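Local coordinates for putative acetyltransferase (Streptococcus mutans, PDB 4E2A), which is a putative acetyltransferase of the GNAT family, probably transferring an acyl group from a donor to an acceptor, at residues L109-G114 with D124-Q129. Residues are numbered along the deposited sequence; the frame is centred on the assembly and turned at random.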
loop_
_atom_site.group_PDB
_atom_site.type_symbol
_atom_site.label_atom_id
_atom_site.label_comp_id
_atom_site.label_asym_id
_atom_site.label_seq_id
_atom_site.Cartn_x
_atom_site.Cartn_y
_atom_site.Cartn_z
ATOM N N LEU B 109 16.327 14.065 -1.305
ATOM C CA LEU B 109 16.128 13.151 -2.401
ATOM C C LEU B 109 16.457 11.745 -1.899
ATOM O O LEU B 109 17.519 11.542 -1.324
ATOM C CB LEU B 109 17.052 13.523 -3.582
ATOM C CG LEU B 109 17.287 12.389 -4.591
ATOM C CD1 LEU B 109 16.002 12.064 -5.357
ATOM C CD2 LEU B 109 18.494 12.666 -5.549
ATOM N N LYS B 110 15.543 10.786 -2.067
ATOM C CA LYS B 110 15.923 9.399 -1.741
ATOM C C LYS B 110 15.835 8.499 -2.959
ATOM O O LYS B 110 14.805 8.471 -3.656
ATOM C CB LYS B 110 15.110 8.826 -0.563
ATOM C CG LYS B 110 15.469 7.378 -0.176
ATOM C CD LYS B 110 14.595 6.880 0.994
ATOM C CE LYS B 110 15.120 5.544 1.554
ATOM N NZ LYS B 110 14.569 4.325 0.865
ATOM N N VAL B 111 16.920 7.770 -3.227
ATOM C CA VAL B 111 16.943 6.817 -4.348
ATOM C C VAL B 111 17.242 5.378 -3.894
ATOM O O VAL B 111 17.930 5.176 -2.914
ATOM C CB VAL B 111 17.916 7.267 -5.474
ATOM C CG1 VAL B 111 17.365 8.542 -6.155
ATOM C CG2 VAL B 111 19.298 7.508 -4.916
ATOM N N ASN B 112 16.690 4.386 -4.593
ATOM C CA ASN B 112 16.874 2.989 -4.219
ATOM C C ASN B 112 17.275 2.104 -5.394
ATOM O O ASN B 112 16.928 2.382 -6.544
ATOM C CB ASN B 112 15.590 2.382 -3.637
ATOM C CG ASN B 112 14.937 3.241 -2.578
ATOM O OD1 ASN B 112 13.723 3.441 -2.608
ATOM N ND2 ASN B 112 15.715 3.710 -1.619
ATOM N N TRP B 113 17.987 1.024 -5.091
ATOM C CA TRP B 113 18.198 -0.052 -6.051
ATOM C C TRP B 113 18.329 -1.390 -5.303
ATOM O O TRP B 113 18.287 -1.408 -4.070
ATOM C CB TRP B 113 19.420 0.225 -6.925
ATOM C CG TRP B 113 20.716 0.281 -6.180
ATOM C CD1 TRP B 113 21.598 -0.748 -5.997
ATOM C CD2 TRP B 113 21.294 1.426 -5.538
ATOM N NE1 TRP B 113 22.691 -0.312 -5.274
ATOM C CE2 TRP B 113 22.528 1.020 -4.985
ATOM C CE3 TRP B 113 20.890 2.758 -5.373
ATOM C CZ2 TRP B 113 23.352 1.892 -4.265
ATOM C CZ3 TRP B 113 21.711 3.621 -4.664
ATOM C CH2 TRP B 113 22.929 3.183 -4.118
ATOM N N GLY B 114 18.481 -2.495 -6.033
ATOM C CA GLY B 114 18.555 -3.812 -5.404
ATOM C C GLY B 114 17.308 -4.141 -4.599
ATOM O O GLY B 114 16.177 -3.862 -5.029
ATOM N N ASP B 124 17.284 -4.996 -12.889
ATOM C CA ASP B 124 18.369 -4.055 -13.132
ATOM C C ASP B 124 17.876 -2.622 -13.116
ATOM O O ASP B 124 18.234 -1.832 -14.014
ATOM C CB ASP B 124 19.020 -4.321 -14.491
ATOM C CG ASP B 124 20.156 -5.301 -14.405
ATOM O OD1 ASP B 124 20.291 -6.137 -15.327
ATOM O OD2 ASP B 124 20.910 -5.232 -13.410
ATOM N N ALA B 125 17.073 -2.303 -12.098
ATOM C CA ALA B 125 16.369 -1.022 -12.002
ATOM C C ALA B 125 16.793 -0.160 -10.803
ATOM O O ALA B 125 17.326 -0.672 -9.815
ATOM C CB ALA B 125 14.869 -1.247 -11.981
ATOM N N PHE B 126 16.509 1.143 -10.922
ATOM C CA PHE B 126 16.874 2.207 -9.984
ATOM C C PHE B 126 15.601 3.056 -9.753
ATOM O O PHE B 126 14.966 3.500 -10.706
ATOM C CB PHE B 126 17.990 3.032 -10.656
ATOM C CG PHE B 126 18.554 4.169 -9.835
ATOM C CD1 PHE B 126 19.862 4.107 -9.347
ATOM C CD2 PHE B 126 17.838 5.333 -9.645
ATOM C CE1 PHE B 126 20.421 5.159 -8.628
ATOM C CE2 PHE B 126 18.391 6.410 -8.924
ATOM C CZ PHE B 126 19.680 6.320 -8.416
ATOM N N GLU B 127 15.246 3.281 -8.490
ATOM C CA GLU B 127 13.990 3.923 -8.115
ATOM C C GLU B 127 14.218 5.328 -7.559
ATOM O O GLU B 127 15.068 5.527 -6.714
ATOM C CB GLU B 127 13.257 3.084 -7.049
ATOM C CG GLU B 127 12.012 3.764 -6.473
ATOM C CD GLU B 127 11.396 3.014 -5.283
ATOM O OE1 GLU B 127 11.995 2.045 -4.790
ATOM O OE2 GLU B 127 10.304 3.405 -4.833
ATOM N N ILE B 128 13.463 6.301 -8.045
ATOM C CA ILE B 128 13.438 7.612 -7.400
ATOM C C ILE B 128 12.211 7.616 -6.489
ATOM O O ILE B 128 11.071 7.611 -6.973
ATOM C CB ILE B 128 13.404 8.762 -8.424
ATOM C CG1 ILE B 128 14.599 8.647 -9.384
ATOM C CG2 ILE B 128 13.438 10.108 -7.708
ATOM C CD1 ILE B 128 14.412 9.449 -10.698
ATOM N N GLN B 129 12.452 7.559 -5.177
ATOM C CA GLN B 129 11.386 7.316 -4.195
ATOM C C GLN B 129 10.819 8.600 -3.585
ATOM O O GLN B 129 9.596 8.752 -3.483
ATOM C CB GLN B 129 11.882 6.385 -3.064
ATOM C CG GLN B 129 10.782 5.999 -2.041
ATOM C CD GLN B 129 11.334 5.494 -0.701
ATOM O OE1 GLN B 129 12.477 5.042 -0.607
ATOM N NE2 GLN B 129 10.508 5.569 0.343
HETATM O O HOH W 1 12.013 4.543 2.481
HETATM O O HOH W 2 18.493 -3.015 -8.765
#
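Phe126 lays the end of its ring against Val111, CZ coming within 3.6 Å of Val111 CB. With CG anti to the backbone N (chi1 -178°), the ring leans over the partner strand, and one face receives Asn112 O, offset toward the rim. Trp113 meets the same ring obliquely, its CE3 4.1 Å from Phe126 CE1. On the same face of the sheet as Val111 and Phe126, where helix 142-157 packs, Leu109 CD1 touches Ile128 CG2. The strands, 104-113 and 125-133, form an antiparallel hairpin in the mixed sheet of the GNAT fold. Asn112 and Glu127 form a hydrogen-bonded pair: Glu127 N gives a nearly straight 2.7 Å bond to Asn112 O, Asn112 N returns one to Glu127 O, and Gln129 N bonds to Lys110 O. On the other face of the sheet the Glu127 side chain runs alongside that of Asn112, carboxylate turned 77° from the amide, and its OE2 is hydrogen-bonded to Thr118 OG1. Lys110 and Gln129 also run side by side; a bend at chi4 (-88°) brings NZ into the plane of the Gln129 side-chain carbonyl, where it donates a 2.7 Å hydrogen bond to OE1. One water accepts from both Lys110 NZ and Gln129 NE2.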